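Local coordinates for YerB protein (Bacillus subtilis, PDB 2PSB) that is a putative membrane lipoprotein of unknown function that interacts with PcrA, an interaction dispensable for cell viability and for repair of UV-induced lesions, at residues 24-27 against 28-32; 57-60 against 61-65; 143-146 against 147-151; 210-214 against 215-219; 259-263 against 264-268. All coordinates share one frame; numbering follows the deposited sequence.

Contact 1. Residues 24-27 against 28-32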
loop_
_atom_site.group_PDB
_atom_site.type_symbol
_atom_site.label_atom_id
_atom_site.label_comp_id
_atom_site.label_asym_id
_atom_site.label_seq_id
_atom_site.Cartn_x
_atom_site.Cartn_y
_atom_site.Cartn_z
ATOM N N GLU A 24 10.581 -1.544 19.885
ATOM C CA GLU A 24 11.400 -2.498 20.604
ATOM C C GLU A 24 12.447 -3.147 19.705
ATOM O O GLU A 24 12.283 -3.216 18.488
ATOM C CB GLU A 24 10.495 -3.545 21.238
ATOM C CG GLU A 24 9.466 -2.923 22.171
ATOM C CD GLU A 24 8.275 -3.825 22.420
ATOM O OE1 GLU A 24 7.582 -4.166 21.440
ATOM O OE2 GLU A 24 8.029 -4.182 23.591
ATOM N N GLN A 25 13.525 -3.620 20.321
ATOM C CA GLN A 25 14.633 -4.244 19.605
ATOM C C GLN A 25 14.223 -5.348 18.627
ATOM O O GLN A 25 14.717 -5.400 17.500
ATOM C CB GLN A 25 15.636 -4.812 20.612
ATOM C CG GLN A 25 17.100 -4.643 20.222
ATOM C CD GLN A 25 17.401 -5.156 18.828
ATOM O OE1 GLN A 25 16.976 -6.250 18.448
ATOM N NE2 GLN A 25 18.151 -4.373 18.058
ATOM N N LYS A 26 13.320 -6.223 19.057
ATOM C CA LYS A 26 12.889 -7.340 18.219
ATOM C C LYS A 26 12.246 -6.953 16.884
ATOM O O LYS A 26 12.409 -7.663 15.894
ATOM C CB LYS A 26 11.943 -8.265 19.006
ATOM C CG LYS A 26 10.494 -7.817 19.069
ATOM C CD LYS A 26 10.323 -6.557 19.888
ATOM C CE LYS A 26 8.878 -6.102 19.852
ATOM N NZ LYS A 26 8.444 -5.809 18.458
ATOM N N VAL A 27 11.521 -5.839 16.852
ATOM C CA VAL A 27 10.873 -5.412 15.619
ATOM C C VAL A 27 11.925 -5.014 14.597
ATOM O O VAL A 27 11.719 -5.143 13.394
ATOM C CB VAL A 27 9.930 -4.212 15.855
ATOM C CG1 VAL A 27 10.731 -2.983 16.203
ATOM C CG2 VAL A 27 9.086 -3.962 14.620
ATOM N N THR A 28 13.059 -4.538 15.097
ATOM C CA THR A 28 14.181 -4.112 14.267
ATOM C C THR A 28 14.624 -5.182 13.278
ATOM O O THR A 28 15.265 -4.879 12.269
ATOM C CB THR A 28 15.381 -3.710 15.162
ATOM O OG1 THR A 28 15.139 -2.408 15.713
ATOM C CG2 THR A 28 16.681 -3.710 14.378
ATOM N N GLU A 29 14.288 -6.432 13.561
ATOM C CA GLU A 29 14.676 -7.508 12.668
ATOM C C GLU A 29 13.500 -8.182 11.986
ATOM O O GLU A 29 13.685 -9.102 11.201
ATOM C CB GLU A 29 15.501 -8.535 13.430
ATOM C CG GLU A 29 16.884 -8.037 13.778
ATOM C CD GLU A 29 17.550 -8.890 14.836
ATOM O OE1 GLU A 29 17.206 -8.738 16.029
ATOM O OE2 GLU A 29 18.405 -9.723 14.470
ATOM N N ARG A 30 12.290 -7.720 12.280
ATOM C CA ARG A 30 11.107 -8.305 11.668
ATOM C C ARG A 30 11.019 -7.931 10.190
ATOM O O ARG A 30 10.888 -6.757 9.837
ATOM C CB ARG A 30 9.847 -7.855 12.395
ATOM C CG ARG A 30 8.619 -8.637 11.986
ATOM C CD ARG A 30 7.539 -8.524 13.048
ATOM N NE ARG A 30 7.208 -7.132 13.306
ATOM C CZ ARG A 30 6.487 -6.720 14.338
ATOM N NH1 ARG A 30 6.016 -7.602 15.216
ATOM N NH2 ARG A 30 6.245 -5.426 14.499
ATOM N N ARG A 31 11.115 -8.939 9.333
ATOM C CA ARG A 31 11.051 -8.733 7.894
ATOM C C ARG A 31 9.697 -8.168 7.469
ATOM O O ARG A 31 8.655 -8.591 7.963
ATOM C CB ARG A 31 11.291 -10.057 7.173
ATOM C CG ARG A 31 11.367 -9.924 5.682
ATOM C CD ARG A 31 11.725 -11.230 5.040
ATOM N NE ARG A 31 11.840 -11.100 3.590
ATOM C CZ ARG A 31 12.035 -12.118 2.767
ATOM N NH1 ARG A 31 12.134 -13.343 3.254
ATOM N NH2 ARG A 31 12.131 -11.910 1.460
ATOM N N PRO A 32 9.703 -7.194 6.543
ATOM C CA PRO A 32 8.454 -6.597 6.067
ATOM C C PRO A 32 7.564 -7.630 5.378
ATOM O O PRO A 32 8.058 -8.550 4.717
ATOM C CB PRO A 32 8.937 -5.527 5.083
ATOM C CG PRO A 32 10.267 -5.128 5.642
ATOM C CD PRO A 32 10.866 -6.473 5.994
#
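Arg30 folds back over Val27, and its side chain can be followed along that path. At its base, CB of Arg30 lies 3.4 Å from the carbonyl oxygen of Val27. CG leaves anti to the backbone N (chi1 -169°), and a bend at chi3 (56°) swings the guanidinium group over the valine. NE of Arg30 is then 3.9 Å from CG2 of Val27, and CZ of Arg30 is at 3.8 Å from the same methyl. The tip comes closest, with Arg30 NH2 3.2 Å from Val27 CG2, so the valine lies against one face of the flat cation and uses none of its in-plane N-H groups. Valine suits the place because it is buried and its branched methyls give the arginine an apolar bed, while the long arginine chain reaches back over it to Gln72. There NH2 bonds to the backbone O of Gln72, whose side-chain amide bonds in turn to the carbonyl of Val27; one glutamine thus ties down both partners. Lys26 NZ lies 4.4 Å from Arg30 NH1, an approach of like charges. Thr28, on another side, sets its CB against Gln25 O, while its CG2 meets Gln25 NE2 at 4.0 Å. The backbone between them turns tightly. Glu29 N donates to Lys26 O over 3.2 Å and Arg30 N to Val27 O over 2.9 Å; Thr28 N reaches Gln25 O only weakly. Successive bonds from each N-H to the carbonyl three residues earlier define a short 3-10 turn, here at the protein surface in the loop leading to strand 33-37.

Contact 2. Residues 57-60 against 61-65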
loop_
_atom_site.group_PDB
_atom_site.type_symbol
_atom_site.label_atom_id
_atom_site.label_comp_id
_atom_site.label_asym_id
_atom_site.label_seq_id
_atom_site.Cartn_x
_atom_site.Cartn_y
_atom_site.Cartn_z
ATOM N N GLU A 57 -1.929 2.570 -3.083
ATOM C CA GLU A 57 -3.122 2.364 -3.882
ATOM C C GLU A 57 -2.802 2.657 -5.336
ATOM O O GLU A 57 -2.114 3.627 -5.645
ATOM C CB GLU A 57 -4.251 3.282 -3.378
ATOM C CG GLU A 57 -5.553 3.225 -4.180
ATOM C CD GLU A 57 -6.648 4.103 -3.579
ATOM O OE1 GLU A 57 -7.824 3.899 -3.944
ATOM O OE2 GLU A 57 -6.340 4.998 -2.750
ATOM N N ALA A 58 -3.295 1.807 -6.225
ATOM C CA ALA A 58 -3.065 1.985 -7.654
ATOM C C ALA A 58 -4.145 1.254 -8.426
ATOM O O ALA A 58 -4.802 0.348 -7.891
ATOM C CB ALA A 58 -1.669 1.457 -8.060
ATOM N N LEU A 59 -4.345 1.658 -9.679
ATOM C CA LEU A 59 -5.358 1.028 -10.520
ATOM C C LEU A 59 -4.955 -0.400 -10.787
ATOM O O LEU A 59 -3.791 -0.686 -11.033
ATOM C CB LEU A 59 -5.513 1.764 -11.862
ATOM C CG LEU A 59 -6.263 3.105 -11.846
ATOM C CD1 LEU A 59 -6.156 3.776 -13.196
ATOM C CD2 LEU A 59 -7.713 2.871 -11.485
ATOM N N ALA A 60 -5.930 -1.297 -10.731
ATOM C CA ALA A 60 -5.694 -2.709 -10.987
ATOM C C ALA A 60 -6.706 -3.202 -12.027
ATOM O O ALA A 60 -6.431 -3.198 -13.229
ATOM C CB ALA A 60 -5.828 -3.504 -9.692
ATOM N N GLU A 61 -7.880 -3.604 -11.551
ATOM C CA GLU A 61 -8.954 -4.116 -12.406
ATOM C C GLU A 61 -9.856 -2.983 -12.923
ATOM O O GLU A 61 -10.606 -2.378 -12.159
ATOM C CB GLU A 61 -9.790 -5.120 -11.600
ATOM C CG GLU A 61 -10.740 -6.010 -12.401
ATOM C CD GLU A 61 -10.038 -7.159 -13.114
ATOM O OE1 GLU A 61 -10.732 -8.130 -13.482
ATOM O OE2 GLU A 61 -8.805 -7.094 -13.317
ATOM N N GLY A 62 -9.777 -2.695 -14.216
ATOM C CA GLY A 62 -10.605 -1.645 -14.786
ATOM C C GLY A 62 -10.433 -0.311 -14.091
ATOM O O GLY A 62 -9.331 0.235 -14.047
ATOM N N GLN A 63 -11.517 0.227 -13.545
ATOM C CA GLN A 63 -11.428 1.502 -12.851
ATOM C C GLN A 63 -11.383 1.287 -11.344
ATOM O O GLN A 63 -11.628 2.210 -10.570
ATOM C CB GLN A 63 -12.616 2.404 -13.213
ATOM C CG GLN A 63 -12.267 3.887 -13.210
ATOM C CD GLN A 63 -11.234 4.247 -14.272
ATOM O OE1 GLN A 63 -10.468 5.194 -14.110
ATOM N NE2 GLN A 63 -11.216 3.493 -15.367
ATOM N N ILE A 64 -11.075 0.062 -10.931
ATOM C CA ILE A 64 -10.995 -0.257 -9.514
ATOM C C ILE A 64 -9.531 -0.259 -9.081
ATOM O O ILE A 64 -8.658 -0.748 -9.807
ATOM C CB ILE A 64 -11.624 -1.640 -9.215
ATOM C CG1 ILE A 64 -13.140 -1.583 -9.455
ATOM C CG2 ILE A 64 -11.327 -2.071 -7.769
ATOM C CD1 ILE A 64 -13.923 -0.797 -8.404
ATOM N N THR A 65 -9.271 0.305 -7.905
ATOM C CA THR A 65 -7.917 0.363 -7.374
ATOM C C THR A 65 -7.690 -0.774 -6.392
ATOM O O THR A 65 -8.632 -1.400 -5.911
ATOM C CB THR A 65 -7.640 1.671 -6.632
ATOM O OG1 THR A 65 -8.582 1.814 -5.573
ATOM C CG2 THR A 65 -7.734 2.854 -7.564
HETATM O O HOH W 1 -7.766 -4.796 -15.467
#
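A beta hairpin joins strand 54-59 to strand 65-71, and its closing loop combines a classic beta bulge with a type II' turn. In the bulge, Ala60 and Glu61 both face Ile64. Ala60 N donates to Ile64 O over 2.9 Å, a nearly straight bond (167°), and the small methyl of alanine suits this confined spot. The turn runs from Glu61 to Ile64 and is closed by Ile64 N on Glu61 O at 2.8 Å. Gly62 takes the turn position with positive phi, where the absence of a side chain removes the usual steric penalty. One water bridges the outside of the turn: it donates to Ala60 O at 3.1 Å and accepts from Gly62 N at 3.2 Å, with a weaker bond to Glu61 OE2. Leu59 and Thr65 form an antiparallel non-hydrogen-bonded pair whose side chains diverge. Beside it, Thr65 OG1 donates to Glu57 OE1 over 2.8 Å; OE1 receives it on its anti lone pair, the one facing away from OE2. Glu57 has CG anti to the backbone N and the chain straight beyond it (chi1 and chi2 both 177°), which gives it the reach to meet a hydroxyl on the partner strand. Leu59 supplies the apolar part, its CD2 resting 3.9 Å from Thr65 CG2 and beside the backbone of Gln63. Asn39 also bonds to Thr65 OG1, and the second oxygen of Glu57 forms a salt bridge with Arg210. The hairpin continues into its strands; strand 54-59 lies between strand 65-71, antiparallel to it, and strand 293-298, parallel to it.

Contact 3. Residues 143-146 against 147-151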
loop_
_atom_site.group_PDB
_atom_site.type_symbol
_atom_site.label_atom_id
_atom_site.label_comp_id
_atom_site.label_asym_id
_atom_site.label_seq_id
_atom_site.Cartn_x
_atom_site.Cartn_y
_atom_site.Cartn_z
ATOM N N SER A 143 -11.590 -13.653 0.840
ATOM C CA SER A 143 -10.328 -14.341 1.099
ATOM C C SER A 143 -9.357 -13.626 2.060
ATOM O O SER A 143 -8.829 -12.556 1.750
ATOM C CB SER A 143 -9.646 -14.609 -0.247
ATOM O OG SER A 143 -8.351 -15.137 -0.062
ATOM N N TYR A 144 -9.130 -14.230 3.225
ATOM C CA TYR A 144 -8.234 -13.666 4.232
ATOM C C TYR A 144 -7.149 -14.627 4.728
ATOM O O TYR A 144 -7.195 -15.831 4.486
ATOM C CB TYR A 144 -9.006 -13.246 5.483
ATOM C CG TYR A 144 -10.079 -12.213 5.273
ATOM C CD1 TYR A 144 -11.318 -12.561 4.732
ATOM C CD2 TYR A 144 -9.848 -10.876 5.602
ATOM C CE1 TYR A 144 -12.305 -11.603 4.522
ATOM C CE2 TYR A 144 -10.821 -9.905 5.401
ATOM C CZ TYR A 144 -12.048 -10.273 4.855
ATOM O OH TYR A 144 -13.006 -9.318 4.630
ATOM N N THR A 145 -6.176 -14.055 5.433
ATOM C CA THR A 145 -5.114 -14.811 6.082
ATOM C C THR A 145 -4.769 -14.023 7.336
ATOM O O THR A 145 -5.473 -13.070 7.676
ATOM C CB THR A 145 -3.851 -14.978 5.228
ATOM O OG1 THR A 145 -2.922 -15.801 5.943
ATOM C CG2 THR A 145 -3.200 -13.635 4.944
ATOM N N SER A 146 -3.695 -14.409 8.020
ATOM C CA SER A 146 -3.282 -13.735 9.248
ATOM C C SER A 146 -1.773 -13.776 9.361
ATOM O O SER A 146 -1.133 -14.595 8.715
ATOM C CB SER A 146 -3.900 -14.433 10.465
ATOM O OG SER A 146 -3.333 -15.724 10.658
ATOM N N TYR A 147 -1.199 -12.895 10.172
ATOM C CA TYR A 147 0.249 -12.896 10.330
ATOM C C TYR A 147 0.708 -14.256 10.860
ATOM O O TYR A 147 1.752 -14.762 10.472
ATOM C CB TYR A 147 0.713 -11.788 11.287
ATOM C CG TYR A 147 2.217 -11.781 11.477
ATOM C CD1 TYR A 147 3.065 -11.836 10.375
ATOM C CD2 TYR A 147 2.791 -11.709 12.751
ATOM C CE1 TYR A 147 4.444 -11.825 10.518
ATOM C CE2 TYR A 147 4.189 -11.691 12.913
ATOM C CZ TYR A 147 5.005 -11.747 11.783
ATOM O OH TYR A 147 6.381 -11.708 11.881
ATOM N N ASP A 148 -0.080 -14.846 11.748
ATOM C CA ASP A 148 0.263 -16.154 12.300
ATOM C C ASP A 148 0.311 -17.196 11.178
ATOM O O ASP A 148 1.232 -18.004 11.119
ATOM C CB ASP A 148 -0.766 -16.579 13.355
ATOM C CG ASP A 148 -0.299 -17.766 14.176
ATOM O OD1 ASP A 148 0.611 -17.588 15.016
ATOM O OD2 ASP A 148 -0.829 -18.882 13.977
ATOM N N TYR A 149 -0.669 -17.172 10.278
ATOM C CA TYR A 149 -0.685 -18.126 9.171
ATOM C C TYR A 149 0.399 -17.795 8.157
ATOM O O TYR A 149 0.962 -18.681 7.514
ATOM C CB TYR A 149 -2.056 -18.133 8.481
ATOM C CG TYR A 149 -3.145 -18.795 9.299
ATOM C CD1 TYR A 149 -2.851 -19.425 10.511
ATOM C CD2 TYR A 149 -4.459 -18.828 8.843
ATOM C CE1 TYR A 149 -3.838 -20.077 11.248
ATOM C CE2 TYR A 149 -5.453 -19.474 9.567
ATOM C CZ TYR A 149 -5.140 -20.100 10.771
ATOM O OH TYR A 149 -6.125 -20.753 11.486
ATOM N N ILE A 150 0.679 -16.511 8.004
ATOM C CA ILE A 150 1.707 -16.087 7.075
ATOM C C ILE A 150 3.060 -16.611 7.552
ATOM O O ILE A 150 3.903 -17.011 6.752
ATOM C CB ILE A 150 1.733 -14.560 6.977
ATOM C CG1 ILE A 150 0.395 -14.081 6.391
ATOM C CG2 ILE A 150 2.931 -14.104 6.139
ATOM C CD1 ILE A 150 0.114 -12.599 6.594
ATOM N N LYS A 151 3.261 -16.599 8.864
ATOM C CA LYS A 151 4.501 -17.106 9.435
ATOM C C LYS A 151 4.595 -18.606 9.156
ATOM O O LYS A 151 5.639 -19.106 8.725
ATOM C CB LYS A 151 4.537 -16.841 10.941
ATOM C CG LYS A 151 4.926 -15.423 11.288
ATOM C CD LYS A 151 4.150 -14.900 12.499
ATOM C CE LYS A 151 4.514 -15.591 13.788
ATOM N NZ LYS A 151 3.861 -14.892 14.939
#
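The Tyr149 ring carries Ser146 OG over one face, 3.4 Å from Tyr149 CG, while Thr145 OG1 sits near the ring plane at its edge, 3.6 Å from Tyr149 CB. A second ring, that of Tyr147, has CD of Lys151 over its centre, 3.2 Å above the plane. Ser146 is the N-cap of helix 147-157. Its OG lies between the backbone N and the carbonyl carbon (chi1 69°), which points it at the first turn, where it accepts from Tyr149 N over 3.1 Å in a fairly straight bond (159°). Serine fits because its short arm reaches a first-turn amide, which lacks the carbonyl four residues earlier within the helix. Thr145 reaches the same turn: its CG2 packs 3.8 Å from Ile150 CD1, and its OG1 bonds to the carbonyl of Leu130. The chain passes from strand to helix at a steep angle, 76° between the two axes, with no residue in between. The capping bond probably holds the serine rotamer, and so the hydroxyl over the ring face; threonine suits the neighbouring place because its hydroxyl is satisfied by Leu130 O while its methyl packs on Ile150.

Contact 4. Residues 210-214 against 215-219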
loop_
_atom_site.group_PDB
_atom_site.type_symbol
_atom_site.label_atom_id
_atom_site.label_comp_id
_atom_site.label_asym_id
_atom_site.label_seq_id
_atom_site.Cartn_x
_atom_site.Cartn_y
_atom_site.Cartn_z
ATOM N N ARG A 210 -9.153 9.215 6.001
ATOM C CA ARG A 210 -9.437 8.807 4.639
ATOM C C ARG A 210 -10.872 8.338 4.481
ATOM O O ARG A 210 -11.502 7.881 5.436
ATOM C CB ARG A 210 -8.476 7.684 4.222
ATOM C CG ARG A 210 -8.602 7.242 2.774
ATOM C CD ARG A 210 -7.587 6.147 2.464
ATOM N NE ARG A 210 -7.598 5.750 1.059
ATOM C CZ ARG A 210 -8.533 5.011 0.479
ATOM N NH1 ARG A 210 -9.571 4.559 1.176
ATOM N NH2 ARG A 210 -8.423 4.720 -0.810
ATOM N N SER A 211 -11.383 8.470 3.267
ATOM C CA SER A 211 -12.724 8.021 2.943
ATOM C C SER A 211 -12.686 7.698 1.459
ATOM O O SER A 211 -11.903 8.277 0.703
ATOM C CB SER A 211 -13.768 9.112 3.207
ATOM O OG SER A 211 -13.690 10.115 2.212
ATOM N N SER A 212 -13.532 6.766 1.052
ATOM C CA SER A 212 -13.607 6.365 -0.335
ATOM C C SER A 212 -15.084 6.360 -0.680
ATOM O O SER A 212 -15.911 5.932 0.120
ATOM C CB SER A 212 -13.005 4.963 -0.508
ATOM O OG SER A 212 -13.521 4.089 0.489
ATOM N N ASP A 213 -15.408 6.869 -1.861
ATOM C CA ASP A 213 -16.787 6.928 -2.325
ATOM C C ASP A 213 -17.797 7.450 -1.298
ATOM O O ASP A 213 -18.964 7.068 -1.332
ATOM C CB ASP A 213 -17.220 5.547 -2.822
ATOM C CG ASP A 213 -16.396 5.067 -4.008
ATOM O OD1 ASP A 213 -16.142 5.886 -4.919
ATOM O OD2 ASP A 213 -16.010 3.873 -4.036
ATOM N N GLY A 214 -17.354 8.311 -0.385
ATOM C CA GLY A 214 -18.265 8.866 0.604
ATOM C C GLY A 214 -18.304 8.232 1.985
ATOM O O GLY A 214 -19.014 8.715 2.870
ATOM N N VAL A 215 -17.548 7.160 2.188
ATOM C CA VAL A 215 -17.536 6.492 3.487
ATOM C C VAL A 215 -16.133 6.599 4.064
ATOM O O VAL A 215 -15.156 6.444 3.337
ATOM C CB VAL A 215 -17.916 4.998 3.345
ATOM C CG1 VAL A 215 -18.128 4.369 4.715
ATOM C CG2 VAL A 215 -19.168 4.861 2.489
ATOM N N ILE A 216 -16.019 6.870 5.363
ATOM C CA ILE A 216 -14.691 6.984 5.963
ATOM C C ILE A 216 -13.999 5.617 6.020
ATOM O O ILE A 216 -14.604 4.610 6.391
ATOM C CB ILE A 216 -14.750 7.597 7.383
ATOM C CG1 ILE A 216 -13.338 8.002 7.819
ATOM C CG2 ILE A 216 -15.362 6.601 8.366
ATOM C CD1 ILE A 216 -13.276 8.766 9.128
ATOM N N THR A 217 -12.727 5.592 5.629
ATOM C CA THR A 217 -11.946 4.361 5.615
ATOM C C THR A 217 -11.629 3.884 7.021
ATOM O O THR A 217 -10.869 4.514 7.757
ATOM C CB THR A 217 -10.626 4.544 4.852
ATOM O OG1 THR A 217 -10.912 4.976 3.516
ATOM C CG2 THR A 217 -9.845 3.219 4.802
ATOM N N THR A 218 -12.206 2.742 7.373
ATOM C CA THR A 218 -12.021 2.143 8.679
ATOM C C THR A 218 -11.400 0.743 8.566
ATOM O O THR A 218 -11.292 0.182 7.472
ATOM C CB THR A 218 -13.378 2.020 9.386
ATOM O OG1 THR A 218 -13.174 1.671 10.754
ATOM C CG2 THR A 218 -14.216 0.958 8.733
ATOM N N ASP A 219 -10.992 0.194 9.705
ATOM C CA ASP A 219 -10.405 -1.140 9.759
ATOM C C ASP A 219 -11.441 -2.036 10.433
ATOM O O ASP A 219 -11.697 -1.905 11.635
ATOM C CB ASP A 219 -9.112 -1.125 10.587
ATOM C CG ASP A 219 -8.360 -2.458 10.548
ATOM O OD1 ASP A 219 -8.979 -3.508 10.264
ATOM O OD2 ASP A 219 -7.142 -2.452 10.820
HETATM O O HOH W 2 -9.826 7.258 8.207
HETATM O O HOH W 3 -13.606 4.072 2.919
#
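Thr217 OG1 accepts a hydrogen bond from Arg210 NH1 over 2.7 Å, lying close to the guanidinium plane, although the bond is somewhat bent (142°). The same hydroxyl also touches the arginine stem, 3.3 Å from Arg210 CG. Arg210 runs out extended from CG to NE and then twists at chi4 (-74°), a turn that brings NH1 back beside the threonine. The backbones of the two residues are joined as well, Thr217 N donating to Arg210 O at 2.6 Å. Threonine suits the position because its hydroxyl accepts from the arginine while its backbone N still bonds to Arg210 O. A water accompanies the pair, donating to Val215 O at 2.9 Å and lying 2.9 Å from Thr217 OG1. Ser212 to Val215 form the type I' turn that closes this beta hairpin, with Val215 N on Ser212 O at 2.9 Å and Ser212 N on Val215 O at 2.8 Å. Asp213 and Gly214 occupy its left-handed corners; at Gly214 (phi 98°) a side chain would press on the preceding carbonyl. Asp213 turns its carboxylate outward to Arg44, and to the backbone N of Leu196 on the adjoining strand 196-202. Arg210 is also held from beyond the hairpin, its NE bonding to the hydroxyl of Tyr199.

Contact 5. Residues 259-263 against 264-268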
loop_
_atom_site.group_PDB
_atom_site.type_symbol
_atom_site.label_atom_id
_atom_site.label_comp_id
_atom_site.label_asym_id
_atom_site.label_seq_id
_atom_site.Cartn_x
_atom_site.Cartn_y
_atom_site.Cartn_z
ATOM N N LEU A 259 3.007 16.027 -2.166
ATOM C CA LEU A 259 3.242 15.499 -0.835
ATOM C C LEU A 259 2.486 16.325 0.197
ATOM O O LEU A 259 2.703 17.531 0.314
ATOM C CB LEU A 259 4.740 15.517 -0.536
ATOM C CG LEU A 259 5.183 14.909 0.796
ATOM C CD1 LEU A 259 4.794 13.405 0.871
ATOM C CD2 LEU A 259 6.687 15.081 0.923
ATOM N N PHE A 260 1.591 15.666 0.933
ATOM C CA PHE A 260 0.787 16.319 1.962
ATOM C C PHE A 260 1.131 15.812 3.347
ATOM O O PHE A 260 0.966 14.623 3.649
ATOM C CB PHE A 260 -0.706 16.076 1.746
ATOM C CG PHE A 260 -1.215 16.518 0.413
ATOM C CD1 PHE A 260 -0.941 15.778 -0.729
ATOM C CD2 PHE A 260 -1.980 17.683 0.299
ATOM C CE1 PHE A 260 -1.421 16.186 -1.972
ATOM C CE2 PHE A 260 -2.463 18.098 -0.937
ATOM C CZ PHE A 260 -2.183 17.349 -2.075
ATOM N N GLN A 261 1.585 16.728 4.192
ATOM C CA GLN A 261 1.939 16.411 5.566
ATOM C C GLN A 261 1.708 17.669 6.407
ATOM O O GLN A 261 1.961 18.779 5.947
ATOM C CB GLN A 261 3.403 15.952 5.638
ATOM C CG GLN A 261 4.279 16.550 4.561
ATOM C CD GLN A 261 5.744 16.151 4.674
ATOM O OE1 GLN A 261 6.091 14.966 4.710
ATOM N NE2 GLN A 261 6.613 17.146 4.715
ATOM N N HIS A 262 1.200 17.501 7.622
ATOM C CA HIS A 262 0.938 18.638 8.502
ATOM C C HIS A 262 0.019 19.679 7.866
ATOM O O HIS A 262 0.239 20.878 8.006
ATOM C CB HIS A 262 2.256 19.311 8.894
ATOM C CG HIS A 262 3.097 18.490 9.818
ATOM N ND1 HIS A 262 4.464 18.632 9.902
ATOM C CD2 HIS A 262 2.765 17.521 10.704
ATOM C CE1 HIS A 262 4.939 17.786 10.799
ATOM N NE2 HIS A 262 3.928 17.099 11.300
ATOM N N GLY A 263 -1.009 19.226 7.163
ATOM C CA GLY A 263 -1.915 20.167 6.536
ATOM C C GLY A 263 -1.249 20.875 5.376
ATOM O O GLY A 263 -1.909 21.568 4.600
ATOM N N ASN A 264 0.063 20.696 5.258
ATOM C CA ASN A 264 0.823 21.314 4.179
ATOM C C ASN A 264 0.739 20.511 2.894
ATOM O O ASN A 264 0.387 19.339 2.901
ATOM C CB ASN A 264 2.303 21.458 4.560
ATOM C CG ASN A 264 2.553 22.605 5.512
ATOM O OD1 ASN A 264 1.950 22.684 6.580
ATOM N ND2 ASN A 264 3.454 23.501 5.131
ATOM N N VAL A 265 1.068 21.171 1.792
ATOM C CA VAL A 265 1.083 20.560 0.475
ATOM C C VAL A 265 2.429 20.961 -0.117
ATOM O O VAL A 265 2.929 22.056 0.147
ATOM C CB VAL A 265 -0.065 21.089 -0.420
ATOM C CG1 VAL A 265 -0.017 22.592 -0.498
ATOM C CG2 VAL A 265 0.041 20.489 -1.814
ATOM N N ILE A 266 3.029 20.066 -0.894
ATOM C CA ILE A 266 4.326 20.332 -1.498
ATOM C C ILE A 266 4.335 19.766 -2.896
ATOM O O ILE A 266 4.048 18.584 -3.091
ATOM C CB ILE A 266 5.468 19.652 -0.716
ATOM C CG1 ILE A 266 5.465 20.121 0.736
ATOM C CG2 ILE A 266 6.802 19.956 -1.374
ATOM C CD1 ILE A 266 6.453 19.382 1.616
ATOM N N GLU A 267 4.647 20.605 -3.876
ATOM C CA GLU A 267 4.713 20.126 -5.246
ATOM C C GLU A 267 6.053 19.431 -5.363
ATOM O O GLU A 267 7.066 19.948 -4.902
ATOM C CB GLU A 267 4.627 21.283 -6.240
ATOM C CG GLU A 267 3.257 21.453 -6.870
ATOM C CD GLU A 267 3.283 22.391 -8.067
ATOM O OE1 GLU A 267 3.322 23.627 -7.863
ATOM O OE2 GLU A 267 3.282 21.882 -9.211
ATOM N N THR A 268 6.078 18.257 -5.970
ATOM C CA THR A 268 7.345 17.558 -6.064
ATOM C C THR A 268 7.465 16.641 -7.260
ATOM O O THR A 268 6.559 16.536 -8.084
ATOM C CB THR A 268 7.595 16.720 -4.790
ATOM O OG1 THR A 268 8.936 16.216 -4.807
ATOM C CG2 THR A 268 6.635 15.549 -4.722
#
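Strands 259-261 and 264-268 run antiparallel at 159°, their axes 4.7 Å apart at the closest. Between Leu259 and Ile266 the pair is hydrogen-bonded: Leu259 N donates to Ile266 O over 2.9 Å, and the return bond from Ile266 N to Leu259 O is weak. Both side chains rise on one face of the hairpin, with Leu259 CB 4.2 Å from Ile266 CB. On that face Gln261 also reaches across, its NE2 3.8 Å from Ile266 CD1; the amide nitrogen meets the methyl end of the isoleucine, the two side chains crossing at a slant. Two strands joined by a type I' turn make a tight hairpin here, with His262 and Gly263 at the corners, both at positive phi. Glycine carries no CB to collide there (phi 70°), whereas histidine sends its imidazole away from the partner strand. The bond from Gln261 N to Asn264 O, 3.1 Å long, is bent. The reverse face belongs to Phe260 and Val265, which lie alongside each other and point the same way. Val265 CG2, anti to its own backbone nitrogen, approaches the far part of the ring obliquely, 3.6 Å from Phe260 CE2; the flat ring and the compact branched residue pack side by side. Strand 230-240 borders strand 255-261 on its other side, and its Ile231 and Ile233 touch Phe260, while its Phe232 packs on Leu259.

In the fold
Two direct links join four of the five contacts in pairs. Contacts 2 and 4, from the N-terminal and C-terminal DUF3048 regions respectively, meet through a salt bridge between Glu57 OE2 and Arg210 NH2, 2.9 Å apart, so the carboxylate that receives a threonine in one hairpin also holds the arginine of the other. Contact 1 packs on contact 3, with Arg30 CD 3.6 Å from Tyr147 OH. Contact 5 stands apart: its nearest atoms are about 12 Å from those of contacts 2 and 4, and its centre is about 35 Å from that of contact 3. No active site is known. Thr78, an experimentally found phosphothreonine unmodified here, belongs to strand 78-79, which pairs with the strand of contact 3.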